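Local coordinates for protein xyloglucan-specific endo-beta-1,4-glucanase GH12 (Aspergillus niveus, PDB 4NPR) that probably cleaves internal beta-1,4-glucosidic linkages in xyloglucan, retaining the beta-configuration at the anomeric carbon, as a jelly-roll enzyme of glycoside hydrolase family 12, at residues F93-L98 against Y215-Q220; N111-N116 against N230-V235; V34-Y39 against T58-L63; T163-K168 against R198-Y203. All coordinates share one frame; numbering follows the deposited sequence.

Contact 1: residues F93-L98 against Y215-Q220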
loop_
_atom_site.group_PDB
_atom_site.type_symbol
_atom_site.label_atom_id
_atom_site.label_comp_id
_atom_site.label_asym_id
_atom_site.label_seq_id
_atom_site.Cartn_x
_atom_site.Cartn_y
_atom_site.Cartn_z
ATOM N N PHE A 93 4.727 -14.569 -3.748
ATOM C CA PHE A 93 3.858 -15.732 -3.778
ATOM C C PHE A 93 3.511 -16.048 -5.210
ATOM O O PHE A 93 3.740 -15.273 -6.130
ATOM C CB PHE A 93 2.568 -15.495 -2.970
ATOM C CG PHE A 93 1.695 -14.396 -3.545
ATOM C CD1 PHE A 93 2.075 -13.064 -3.440
ATOM C CD2 PHE A 93 0.510 -14.707 -4.219
ATOM C CE1 PHE A 93 1.303 -12.067 -3.974
ATOM C CE2 PHE A 93 -0.267 -13.713 -4.763
ATOM C CZ PHE A 93 0.131 -12.387 -4.643
ATOM N N THR A 94 2.957 -17.226 -5.379
ATOM C CA THR A 94 2.541 -17.653 -6.681
ATOM C C THR A 94 1.162 -17.066 -6.926
ATOM O O THR A 94 0.290 -17.209 -6.084
ATOM C CB THR A 94 2.481 -19.178 -6.739
ATOM O OG1 THR A 94 3.783 -19.700 -6.425
ATOM C CG2 THR A 94 2.059 -19.625 -8.120
ATOM N N PRO A 95 0.967 -16.427 -8.088
ATOM C CA PRO A 95 -0.312 -15.798 -8.422
ATOM C C PRO A 95 -1.500 -16.757 -8.406
ATOM O O PRO A 95 -1.331 -17.933 -8.646
ATOM C CB PRO A 95 -0.053 -15.230 -9.813
ATOM C CG PRO A 95 1.423 -14.898 -9.780
ATOM C CD PRO A 95 2.021 -16.066 -9.064
ATOM N N LYS A 96 -2.681 -16.239 -8.095
ATOM C CA LYS A 96 -3.897 -17.034 -7.968
ATOM C C LYS A 96 -5.081 -16.263 -8.485
ATOM O O LYS A 96 -5.219 -15.078 -8.210
ATOM C CB LYS A 96 -4.195 -17.330 -6.501
ATOM C CG LYS A 96 -3.649 -18.633 -5.948
ATOM C CD LYS A 96 -4.627 -19.240 -4.953
ATOM C CE LYS A 96 -4.065 -20.516 -4.355
ATOM N NZ LYS A 96 -3.095 -20.158 -3.300
ATOM N N LYS A 97 -5.967 -16.944 -9.190
ATOM C CA LYS A 97 -7.230 -16.353 -9.551
ATOM C C LYS A 97 -8.016 -16.041 -8.310
ATOM O O LYS A 97 -8.031 -16.829 -7.375
ATOM C CB LYS A 97 -8.059 -17.315 -10.408
ATOM C CG LYS A 97 -7.536 -17.479 -11.816
ATOM C CD LYS A 97 -8.271 -18.579 -12.546
ATOM C CE LYS A 97 -7.641 -18.745 -13.916
ATOM N NZ LYS A 97 -8.304 -19.827 -14.678
ATOM N N LEU A 98 -8.752 -14.947 -8.340
ATOM C CA LEU A 98 -9.562 -14.562 -7.201
ATOM C C LEU A 98 -10.585 -15.586 -6.788
ATOM O O LEU A 98 -10.915 -15.681 -5.611
ATOM C CB LEU A 98 -10.280 -13.268 -7.481
ATOM C CG LEU A 98 -9.302 -12.152 -7.695
ATOM C CD1 LEU A 98 -10.079 -10.917 -8.127
ATOM C CD2 LEU A 98 -8.492 -11.928 -6.411
ATOM N N TYR A 215 -6.335 -12.693 -11.881
ATOM C CA TYR A 215 -5.258 -13.152 -10.977
ATOM C C TYR A 215 -4.808 -12.080 -10.000
ATOM O O TYR A 215 -4.471 -11.001 -10.416
ATOM C CB TYR A 215 -4.006 -13.557 -11.776
ATOM C CG TYR A 215 -4.176 -14.806 -12.600
ATOM C CD1 TYR A 215 -4.650 -14.750 -13.915
ATOM C CD2 TYR A 215 -3.894 -16.067 -12.055
ATOM C CE1 TYR A 215 -4.833 -15.918 -14.663
ATOM C CE2 TYR A 215 -4.067 -17.243 -12.788
ATOM C CZ TYR A 215 -4.540 -17.171 -14.084
ATOM O OH TYR A 215 -4.699 -18.332 -14.799
ATOM N N LEU A 216 -4.745 -12.395 -8.707
ATOM C CA LEU A 216 -4.014 -11.556 -7.723
ATOM C C LEU A 216 -2.540 -11.755 -7.950
ATOM O O LEU A 216 -2.107 -12.862 -7.812
ATOM C CB LEU A 216 -4.375 -11.982 -6.283
ATOM C CG LEU A 216 -3.736 -11.295 -5.055
ATOM C CD1 LEU A 216 -3.713 -9.776 -5.151
ATOM C CD2 LEU A 216 -4.510 -11.703 -3.800
ATOM N N VAL A 217 -1.776 -10.730 -8.325
ATOM C CA VAL A 217 -0.324 -10.907 -8.610
ATOM C C VAL A 217 0.723 -10.146 -7.764
ATOM O O VAL A 217 1.929 -10.427 -7.889
ATOM C CB VAL A 217 0.037 -10.663 -10.099
ATOM C CG1 VAL A 217 -0.903 -11.439 -11.000
ATOM C CG2 VAL A 217 0.045 -9.176 -10.463
ATOM N N ASP A 218 0.280 -9.184 -6.951
ATOM C CA ASP A 218 1.174 -8.429 -6.059
ATOM C C ASP A 218 0.339 -8.000 -4.827
ATOM O O ASP A 218 -0.780 -7.542 -4.991
ATOM C CB ASP A 218 1.786 -7.193 -6.783
ATOM C CG ASP A 218 3.148 -7.500 -7.521
ATOM O OD1 ASP A 218 4.219 -7.627 -6.845
ATOM O OD2 ASP A 218 3.151 -7.567 -8.788
ATOM N N VAL A 219 0.876 -8.198 -3.612
ATOM C CA VAL A 219 0.307 -7.657 -2.381
ATOM C C VAL A 219 1.386 -6.938 -1.557
ATOM O O VAL A 219 2.241 -7.561 -0.929
ATOM C CB VAL A 219 -0.329 -8.750 -1.523
ATOM C CG1 VAL A 219 -0.964 -8.162 -0.267
ATOM C CG2 VAL A 219 -1.350 -9.490 -2.334
ATOM N N GLN A 220 1.291 -5.616 -1.544
ATOM C CA GLN A 220 2.332 -4.747 -1.024
ATOM C C GLN A 220 1.750 -3.820 0.045
ATOM O O GLN A 220 0.653 -3.328 -0.128
ATOM C CB GLN A 220 2.848 -3.893 -2.149
ATOM C CG GLN A 220 3.311 -4.694 -3.342
ATOM C CD GLN A 220 3.952 -3.788 -4.366
ATOM O OE1 GLN A 220 3.275 -3.109 -5.134
ATOM N NE2 GLN A 220 5.270 -3.732 -4.343
#

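Contact 2: residues N111-N116 against N230-V235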
loop_
_atom_site.group_PDB
_atom_site.type_symbol
_atom_site.label_atom_id
_atom_site.label_comp_id
_atom_site.label_asym_id
_atom_site.label_seq_id
_atom_site.Cartn_x
_atom_site.Cartn_y
_atom_site.Cartn_z
ATOM N N ASN A 111 2.981 3.349 12.978
ATOM C CA ASN A 111 3.027 4.677 13.585
ATOM C C ASN A 111 3.777 5.717 12.723
ATOM O O ASN A 111 4.746 5.404 12.081
ATOM C CB ASN A 111 3.688 4.589 14.966
ATOM C CG ASN A 111 3.551 5.872 15.724
ATOM O OD1 ASN A 111 2.411 6.280 16.039
ATOM N ND2 ASN A 111 4.679 6.594 15.938
ATOM N N TYR A 112 3.318 6.965 12.738
ATOM C CA TYR A 112 4.008 8.040 12.049
ATOM C C TYR A 112 4.426 9.082 13.046
ATOM O O TYR A 112 3.665 9.399 13.952
ATOM C CB TYR A 112 3.116 8.709 10.966
ATOM C CG TYR A 112 3.639 8.527 9.530
ATOM C CD1 TYR A 112 4.885 8.983 9.163
ATOM C CD2 TYR A 112 2.878 7.906 8.567
ATOM C CE1 TYR A 112 5.358 8.837 7.881
ATOM C CE2 TYR A 112 3.333 7.756 7.262
ATOM C CZ TYR A 112 4.593 8.213 6.921
ATOM O OH TYR A 112 5.074 8.032 5.639
ATOM N N SER A 113 5.629 9.628 12.876
ATOM C CA SER A 113 5.950 10.869 13.556
ATOM C C SER A 113 6.643 11.836 12.603
ATOM O O SER A 113 7.147 11.432 11.563
ATOM C CB SER A 113 6.801 10.603 14.817
ATOM O OG SER A 113 8.011 9.916 14.512
ATOM N N GLY A 114 6.647 13.110 12.972
ATOM C CA GLY A 114 7.445 14.142 12.276
ATOM C C GLY A 114 6.610 15.365 11.963
ATOM O O GLY A 114 5.484 15.419 12.374
ATOM N N SER A 115 7.142 16.322 11.201
ATOM C CA SER A 115 6.445 17.620 11.046
ATOM C C SER A 115 5.847 17.883 9.657
ATOM O O SER A 115 6.466 17.547 8.619
ATOM C CB SER A 115 7.330 18.789 11.527
ATOM O OG SER A 115 8.624 18.680 10.989
ATOM N N ASN A 116 4.637 18.472 9.671
ATOM C CA ASN A 116 3.852 18.761 8.461
ATOM C C ASN A 116 3.719 17.601 7.484
ATOM O O ASN A 116 4.010 17.734 6.300
ATOM C CB ASN A 116 4.414 19.996 7.734
ATOM C CG ASN A 116 4.688 21.150 8.691
ATOM O OD1 ASN A 116 3.822 21.562 9.475
ATOM N ND2 ASN A 116 5.918 21.672 8.649
ATOM N N ASN A 230 11.526 15.140 8.749
ATOM C CA ASN A 230 11.798 14.223 9.866
ATOM C C ASN A 230 10.686 13.241 10.129
ATOM O O ASN A 230 10.328 12.996 11.289
ATOM C CB ASN A 230 12.123 14.993 11.138
ATOM C CG ASN A 230 13.298 15.916 10.937
ATOM O OD1 ASN A 230 14.414 15.465 10.645
ATOM N ND2 ASN A 230 13.057 17.208 11.018
ATOM N N ALA A 231 10.128 12.696 9.046
ATOM C CA ALA A 231 9.098 11.704 9.178
ATOM C C ALA A 231 9.763 10.402 9.462
ATOM O O ALA A 231 10.881 10.129 9.010
ATOM C CB ALA A 231 8.259 11.605 7.927
ATOM N N VAL A 232 9.065 9.616 10.261
ATOM C CA VAL A 232 9.485 8.282 10.620
ATOM C C VAL A 232 8.210 7.485 10.595
ATOM O O VAL A 232 7.253 7.814 11.289
ATOM C CB VAL A 232 10.135 8.209 12.015
ATOM C CG1 VAL A 232 10.690 6.802 12.260
ATOM C CG2 VAL A 232 11.246 9.243 12.169
ATOM N N PHE A 233 8.181 6.500 9.713
ATOM C CA PHE A 233 7.095 5.554 9.607
ATOM C C PHE A 233 7.641 4.217 10.132
ATOM O O PHE A 233 8.592 3.674 9.598
ATOM C CB PHE A 233 6.634 5.444 8.163
ATOM C CG PHE A 233 5.634 4.353 7.929
ATOM C CD1 PHE A 233 4.359 4.431 8.482
ATOM C CD2 PHE A 233 5.959 3.250 7.160
ATOM C CE1 PHE A 233 3.440 3.445 8.266
ATOM C CE2 PHE A 233 5.015 2.260 6.912
ATOM C CZ PHE A 233 3.765 2.363 7.460
ATOM N N THR A 234 7.012 3.735 11.193
ATOM C CA THR A 234 7.450 2.637 12.009
ATOM C C THR A 234 6.378 1.587 11.854
ATOM O O THR A 234 5.230 1.787 12.248
ATOM C CB THR A 234 7.498 3.050 13.506
ATOM O OG1 THR A 234 8.356 4.181 13.661
ATOM C CG2 THR A 234 8.022 1.957 14.382
ATOM N N VAL A 235 6.768 0.470 11.268
ATOM C CA VAL A 235 5.918 -0.713 11.174
ATOM C C VAL A 235 6.386 -1.704 12.224
ATOM O O VAL A 235 7.404 -2.325 12.053
ATOM C CB VAL A 235 6.022 -1.324 9.773
ATOM C CG1 VAL A 235 5.354 -2.677 9.705
ATOM C CG2 VAL A 235 5.441 -0.355 8.760
#

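Contact 3: residues V34-Y39 against T58-L63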
loop_
_atom_site.group_PDB
_atom_site.type_symbol
_atom_site.label_atom_id
_atom_site.label_comp_id
_atom_site.label_asym_id
_atom_site.label_seq_id
_atom_site.Cartn_x
_atom_site.Cartn_y
_atom_site.Cartn_z
ATOM N N VAL A 34 15.861 -5.500 -0.063
ATOM C CA VAL A 34 16.383 -6.676 0.620
ATOM C C VAL A 34 15.263 -7.672 0.672
ATOM O O VAL A 34 14.106 -7.294 0.705
ATOM C CB VAL A 34 16.838 -6.398 2.075
ATOM C CG1 VAL A 34 18.279 -5.948 2.112
ATOM C CG2 VAL A 34 15.943 -5.366 2.775
ATOM N N THR A 35 15.620 -8.936 0.702
ATOM C CA THR A 35 14.693 -10.035 0.675
ATOM C C THR A 35 14.700 -10.700 2.050
ATOM O O THR A 35 15.751 -10.967 2.585
ATOM C CB THR A 35 15.181 -11.044 -0.390
ATOM O OG1 THR A 35 15.204 -10.396 -1.674
ATOM C CG2 THR A 35 14.320 -12.333 -0.424
ATOM N N GLU A 36 13.547 -10.986 2.638
ATOM C CA GLU A 36 13.529 -11.651 3.932
ATOM C C GLU A 36 12.331 -12.551 3.979
ATOM O O GLU A 36 11.204 -12.114 3.813
ATOM C CB GLU A 36 13.429 -10.651 5.086
ATOM C CG GLU A 36 14.374 -9.459 5.040
ATOM C CD GLU A 36 15.837 -9.745 5.454
ATOM O OE1 GLU A 36 16.184 -10.892 5.880
ATOM O OE2 GLU A 36 16.641 -8.772 5.349
ATOM N N GLY A 37 12.555 -13.810 4.255
ATOM C CA GLY A 37 11.480 -14.788 4.217
ATOM C C GLY A 37 10.690 -14.629 2.939
ATOM O O GLY A 37 11.216 -14.757 1.828
ATOM N N ASN A 38 9.423 -14.317 3.101
ATOM C CA ASN A 38 8.559 -14.187 1.952
ATOM C C ASN A 38 8.327 -12.787 1.500
ATOM O O ASN A 38 7.429 -12.568 0.724
ATOM C CB ASN A 38 7.245 -14.861 2.263
ATOM C CG ASN A 38 7.434 -16.312 2.496
ATOM O OD1 ASN A 38 8.070 -17.001 1.696
ATOM N ND2 ASN A 38 6.929 -16.791 3.608
ATOM N N TYR A 39 9.170 -11.859 1.926
ATOM C CA TYR A 39 8.998 -10.453 1.587
ATOM C C TYR A 39 10.245 -9.937 0.846
ATOM O O TYR A 39 11.303 -10.533 0.930
ATOM C CB TYR A 39 8.704 -9.620 2.853
ATOM C CG TYR A 39 7.484 -10.093 3.647
ATOM C CD1 TYR A 39 6.191 -9.717 3.264
ATOM C CD2 TYR A 39 7.610 -10.938 4.785
ATOM C CE1 TYR A 39 5.065 -10.127 3.967
ATOM C CE2 TYR A 39 6.471 -11.350 5.504
ATOM C CZ TYR A 39 5.205 -10.942 5.076
ATOM O OH TYR A 39 4.056 -11.324 5.734
ATOM N N THR A 58 15.207 3.438 4.205
ATOM C CA THR A 58 14.329 2.388 4.687
ATOM C C THR A 58 15.156 1.398 5.493
ATOM O O THR A 58 16.299 1.103 5.152
ATOM C CB THR A 58 13.629 1.744 3.475
ATOM O OG1 THR A 58 12.647 2.648 2.998
ATOM C CG2 THR A 58 12.929 0.459 3.815
ATOM N N THR A 59 14.597 0.868 6.576
ATOM C CA THR A 59 15.364 -0.081 7.423
ATOM C C THR A 59 14.590 -1.331 7.745
ATOM O O THR A 59 13.520 -1.290 8.285
ATOM C CB THR A 59 15.790 0.575 8.760
ATOM O OG1 THR A 59 16.592 1.740 8.499
ATOM C CG2 THR A 59 16.578 -0.427 9.681
ATOM N N PHE A 60 15.169 -2.467 7.434
ATOM C CA PHE A 60 14.637 -3.723 7.880
ATOM C C PHE A 60 15.190 -3.968 9.262
ATOM O O PHE A 60 16.369 -3.778 9.477
ATOM C CB PHE A 60 15.082 -4.826 6.952
ATOM C CG PHE A 60 14.956 -6.188 7.538
ATOM C CD1 PHE A 60 13.721 -6.784 7.658
ATOM C CD2 PHE A 60 16.086 -6.887 7.954
ATOM C CE1 PHE A 60 13.595 -8.060 8.173
ATOM C CE2 PHE A 60 15.977 -8.167 8.475
ATOM C CZ PHE A 60 14.730 -8.759 8.584
ATOM N N GLU A 61 14.338 -4.408 10.185
ATOM C CA GLU A 61 14.750 -4.677 11.549
ATOM C C GLU A 61 14.844 -6.159 11.823
ATOM O O GLU A 61 15.881 -6.631 12.259
ATOM C CB GLU A 61 13.751 -4.102 12.545
ATOM C CG GLU A 61 14.306 -2.971 13.356
ATOM C CD GLU A 61 14.192 -1.679 12.620
ATOM O OE1 GLU A 61 13.046 -1.369 12.202
ATOM O OE2 GLU A 61 15.234 -0.990 12.492
ATOM N N SER A 62 13.748 -6.884 11.592
ATOM C CA SER A 62 13.659 -8.275 11.988
ATOM C C SER A 62 12.507 -8.992 11.331
ATOM O O SER A 62 11.589 -8.379 10.820
ATOM C CB SER A 62 13.506 -8.373 13.510
ATOM O OG SER A 62 12.292 -7.794 13.955
ATOM N N LEU A 63 12.565 -10.310 11.368
ATOM C CA LEU A 63 11.556 -11.149 10.749
ATOM C C LEU A 63 11.345 -12.299 11.716
ATOM O O LEU A 63 12.291 -12.840 12.278
ATOM C CB LEU A 63 12.034 -11.661 9.381
ATOM C CG LEU A 63 11.120 -12.676 8.677
ATOM C CD1 LEU A 63 9.738 -12.108 8.380
ATOM C CD2 LEU A 63 11.731 -13.218 7.390
#

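Contact 4: residues T163-K168 against R198-Y203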
loop_
_atom_site.group_PDB
_atom_site.type_symbol
_atom_site.label_atom_id
_atom_site.label_comp_id
_atom_site.label_asym_id
_atom_site.label_seq_id
_atom_site.Cartn_x
_atom_site.Cartn_y
_atom_site.Cartn_z
ATOM N N THR A 163 -18.674 -0.512 4.069
ATOM C CA THR A 163 -17.998 -0.988 5.265
ATOM C C THR A 163 -17.430 -2.371 4.882
ATOM O O THR A 163 -18.152 -3.234 4.455
ATOM C CB THR A 163 -19.014 -1.077 6.448
ATOM O OG1 THR A 163 -19.373 0.241 6.896
ATOM C CG2 THR A 163 -18.448 -1.863 7.618
ATOM N N VAL A 164 -16.139 -2.562 5.003
ATOM C CA VAL A 164 -15.477 -3.779 4.599
ATOM C C VAL A 164 -14.453 -4.072 5.674
ATOM O O VAL A 164 -13.757 -3.147 6.166
ATOM C CB VAL A 164 -14.675 -3.580 3.298
ATOM C CG1 VAL A 164 -14.040 -4.895 2.854
ATOM C CG2 VAL A 164 -15.542 -2.946 2.212
ATOM N N ALA A 165 -14.372 -5.347 6.037
ATOM C CA ALA A 165 -13.495 -5.852 7.098
ATOM C C ALA A 165 -13.594 -5.030 8.389
ATOM O O ALA A 165 -12.591 -4.763 9.057
ATOM C CB ALA A 165 -12.054 -5.981 6.584
ATOM N N GLY A 166 -14.839 -4.646 8.705
ATOM C CA GLY A 166 -15.214 -3.926 9.932
ATOM C C GLY A 166 -14.976 -2.417 9.950
ATOM O O GLY A 166 -15.215 -1.797 10.956
ATOM N N ILE A 167 -14.495 -1.835 8.844
ATOM C CA ILE A 167 -14.081 -0.424 8.785
ATOM C C ILE A 167 -14.893 0.262 7.705
ATOM O O ILE A 167 -15.062 -0.291 6.630
ATOM C CB ILE A 167 -12.588 -0.309 8.334
ATOM C CG1 ILE A 167 -11.640 -0.906 9.369
ATOM C CG2 ILE A 167 -12.194 1.136 8.025
ATOM C CD1 ILE A 167 -10.221 -1.021 8.864
ATOM N N LYS A 168 -15.360 1.474 7.989
ATOM C CA LYS A 168 -16.079 2.296 7.008
ATOM C C LYS A 168 -15.089 3.028 6.101
ATOM O O LYS A 168 -14.149 3.659 6.559
ATOM C CB LYS A 168 -16.981 3.285 7.695
ATOM C CG LYS A 168 -18.239 3.692 6.892
ATOM C CD LYS A 168 -19.467 3.802 7.834
ATOM C CE LYS A 168 -20.484 4.880 7.406
ATOM N NZ LYS A 168 -20.906 4.767 5.979
ATOM N N ARG A 198 -9.563 -10.420 1.623
ATOM C CA ARG A 198 -10.401 -10.902 0.588
ATOM C C ARG A 198 -11.724 -10.213 0.597
ATOM O O ARG A 198 -12.477 -10.314 -0.378
ATOM C CB ARG A 198 -10.593 -12.389 0.717
ATOM C CG ARG A 198 -10.937 -12.987 -0.610
ATOM C CD ARG A 198 -11.297 -14.436 -0.447
ATOM N NE ARG A 198 -12.708 -14.602 -0.157
ATOM C CZ ARG A 198 -13.304 -15.775 -0.138
ATOM N NH1 ARG A 198 -12.625 -16.860 -0.389
ATOM N NH2 ARG A 198 -14.576 -15.865 0.135
ATOM N N ASP A 199 -12.034 -9.513 1.682
ATOM C CA ASP A 199 -13.354 -8.876 1.761
ATOM C C ASP A 199 -13.480 -7.751 0.726
ATOM O O ASP A 199 -14.524 -7.544 0.169
ATOM C CB ASP A 199 -13.670 -8.371 3.194
ATOM C CG ASP A 199 -13.715 -9.517 4.267
ATOM O OD1 ASP A 199 -14.082 -10.669 3.958
ATOM O OD2 ASP A 199 -13.370 -9.246 5.443
ATOM N N PHE A 200 -12.404 -7.031 0.492
ATOM C CA PHE A 200 -12.333 -6.000 -0.532
ATOM C C PHE A 200 -12.632 -6.510 -1.932
ATOM O O PHE A 200 -13.336 -5.861 -2.684
ATOM C CB PHE A 200 -10.944 -5.387 -0.485
ATOM C CG PHE A 200 -10.696 -4.675 0.801
ATOM C CD1 PHE A 200 -11.310 -3.454 1.038
ATOM C CD2 PHE A 200 -9.975 -5.259 1.810
ATOM C CE1 PHE A 200 -11.154 -2.814 2.244
ATOM C CE2 PHE A 200 -9.839 -4.628 3.028
ATOM C CZ PHE A 200 -10.402 -3.399 3.235
ATOM N N PHE A 201 -12.112 -7.682 -2.275
ATOM C CA PHE A 201 -12.463 -8.347 -3.535
ATOM C C PHE A 201 -13.897 -8.888 -3.563
ATOM O O PHE A 201 -14.627 -8.681 -4.549
ATOM C CB PHE A 201 -11.453 -9.438 -3.856
ATOM C CG PHE A 201 -10.046 -8.919 -3.985
ATOM C CD1 PHE A 201 -9.651 -8.214 -5.097
ATOM C CD2 PHE A 201 -9.112 -9.097 -2.956
ATOM C CE1 PHE A 201 -8.354 -7.724 -5.235
ATOM C CE2 PHE A 201 -7.813 -8.618 -3.083
ATOM C CZ PHE A 201 -7.441 -7.926 -4.220
ATOM N N THR A 202 -14.320 -9.579 -2.514
ATOM C CA THR A 202 -15.688 -10.040 -2.438
ATOM C C THR A 202 -16.574 -8.826 -2.766
ATOM O O THR A 202 -17.512 -8.897 -3.562
ATOM C CB THR A 202 -16.024 -10.526 -1.002
ATOM O OG1 THR A 202 -15.079 -11.503 -0.536
ATOM C CG2 THR A 202 -17.412 -11.114 -0.926
ATOM N N TYR A 203 -16.254 -7.684 -2.161
ATOM C CA TYR A 203 -17.078 -6.500 -2.320
ATOM C C TYR A 203 -17.171 -6.000 -3.763
ATOM O O TYR A 203 -18.251 -5.692 -4.240
ATOM C CB TYR A 203 -16.599 -5.358 -1.427
ATOM C CG TYR A 203 -17.303 -4.056 -1.778
ATOM C CD1 TYR A 203 -16.761 -3.196 -2.713
ATOM C CD2 TYR A 203 -18.530 -3.697 -1.194
ATOM C CE1 TYR A 203 -17.409 -2.022 -3.061
ATOM C CE2 TYR A 203 -19.182 -2.504 -1.555
ATOM C CZ TYR A 203 -18.597 -1.669 -2.488
ATOM O OH TYR A 203 -19.177 -0.461 -2.892
#

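Contact 1: residues F93-L98 against Y215-Q220
The Phe93 ring is set against one side of strand 215-220, where its CZ meets Leu216 CG at 4.0 Å and, equally near, the methyl CG2 of Val219. What brings it there is chi1 of 64°, which tucks CG between the backbone N and the carbonyl carbon; the backbone N of Val219 lies at the ring's edge. Leu98 CD2 touches Leu216 CB at 4.1 Å, the two side chains meeting nearly at right angles. On the other side of the strand, Pro95 CB packs against Val217 CG1. At the outer end Lys97 and Tyr215 run side by side in the same direction. The extended lysine chain passes over one face of the phenol, with CG 3.8 Å from the ring centroid in a CH-pi contact and CE near the hydroxyl. Lys96 and Leu216 form an antiparallel hydrogen-bonded pair: Leu216 N to Lys96 O is firm at 2.8 Å, whereas Lys96 N to Leu216 O is weak at 3.4 Å. Strands 87-97 and 215-226 are antiparallel neighbours in the larger sheet of the beta-jelly roll, the latter bonded on its other side to strand 117-128; helix 198-207 meets Leu98 through Phe201 and Glu205.

Contact 2: residues N111-N116 against N230-V235
Strands 111-113 and 231-235 run antiparallel at 167°, with Tyr112-Phe233 as a non-hydrogen-bonded pair between the hydrogen-bonded pairs Asn111-Thr234 and Ser113-Val232, each closed by two bonds, among them Asn111 N to Thr234 O at 2.8 Å and Ser113 N to Val232 O at 2.9 Å.

Tyr112 and Phe233 leave the sheet on the same side. The CB of Phe233 sits over one face of the Tyr112 ring, 3.9 Å from its centroid, while the methyl of Ala231 comes to the edge of that ring at CE1. Because Phe233 holds CG anti to its backbone N (chi1 172°), its own ring is carried onward past the phenol, and the two rings meet obliquely with their planes 40° apart. This is the inward face of one sheet of the family 12 beta-jelly roll: Tyr112 packs on Ile117, Ala119 and Val121 of the facing sheet, and Phe233 also reaches Val121. The phenol oxygen is gripped by two partners, Thr223 OG1 and Trp74 NE1, which would fix how far the ring reaches between the sheets.

Asn111, Ser113, Val232 and Thr234 occupy the other face, where Ser113 OG lies 3.7 Å from Val232 CB. The chain turns a corner at Gly114, Ser115 and Asn116. Gly114 has a positive phi there, and its CA comes within 3.3 Å of Asn230 O; Ser115 then bonds through its backbone to Ser229.

Contact 3: residues V34-Y39 against T58-L63
Strands 34-36 and 58-63 run nearly parallel, 17° apart, but their axes come no closer than 9.3 Å because they belong to the two different sheets of the jelly-roll sandwich and meet through side chains. The first segment is the tip of a beta hairpin: a type II' turn from Glu36 to Tyr39, with Gly37 at positive phi, is closed by Glu36 N to Tyr39 O and Tyr39 N to Glu36 O. Glu36 and Phe60 reach toward each other from opposite directions. The glutamate chain bends at chi2 (-77°), laying its carboxylate flat over the ring with the planes 9° apart. CG takes part as well, 3.6 Å from the ring centroid in a CH-pi contact, while Ser62 N lies against the opposite face. Glu61 and Ser62 both pair with Val69 in a classic beta bulge. On the Glu36 side of the ring plane, Val34 CG2 touches Phe60 CB at 4.3 Å. Leu63 packs against the turn: its CD1 approaches the edge of the Tyr39 ring, whose hydroxyl is hydrogen-bonded to Asn66 O and Val240 N. The other methyl, CD2, lies 3.8 Å from Glu36 CB and 3.3 Å from the backbone N of Gly37.

Contact 4: residues T163-K168 against R198-Y203
One face of the Phe200 ring carries a methyl of Val164: CG1 stands 3.7 Å from the centroid, somewhat toward the CD1-CE1 side, in a CH-pi contact 16° off the ring normal. Ala165 CB approaches the same ring obliquely and more distantly, 4.4 Å from CE2. Two further aromatic rings meet Phe200 from outside, Phe184 edge-to-face and Phe169 steeply inclined, making it part of a group of aromatic rings with the valine methyl on one face. The same methyl also touches the helix itself, at 3.5 Å from Asp199 CB and close to the backbone N of Phe200. In Val164, chi1 of -177° places CG1 anti to the backbone N and aims it at this step of the helix, while Val164 CG2 turns toward Tyr203 CB at a looser 4.5 Å.

Val164 begins a type I' turn that runs to Ile167 and joins the edge strand 163-164 to strand 167-176. Ala165 and Gly166, the two middle residues, both have positive phi, and the hairpin is closed by Val164 N to Ile167 O and by Ile167 N to Val164 O. Through Val164 and Ala165 the hairpin leans on the start of helix 198-207, the one helix of this beta-jelly roll. The Asp199 carboxylate flanks the turn, with OD2 3.7 Å from Ala165 CB. Inside the helix Arg198 O accepts two bonds, from Thr202 N and from Thr202 OG1 at 2.9 Å; the hydroxyl comes from above the carbonyl plane.

Overall arrangement
Contacts 1 and 4 are the two that touch: Phe201 of helix 198-207 packs its CD1 on Leu98 CD1 at 4.1 Å, and its CZ lies 4.3 Å from Leu216 CD1, joining the helix to the paired ends of strands 87-97 and 215-226. Contact 4 lies at the far edge of the larger sheet, whose opposite edge enters contact 3. Contact 3 bridges that sheet to the smaller one, to which contact 2 belongs; their centres are about 19 Å apart. Contacts 1 and 2 lie on opposite sides of the molecule's centre, about 30 Å between centres. In family 12 enzymes the concave face of the larger sheet forms the substrate cleft, probably so here.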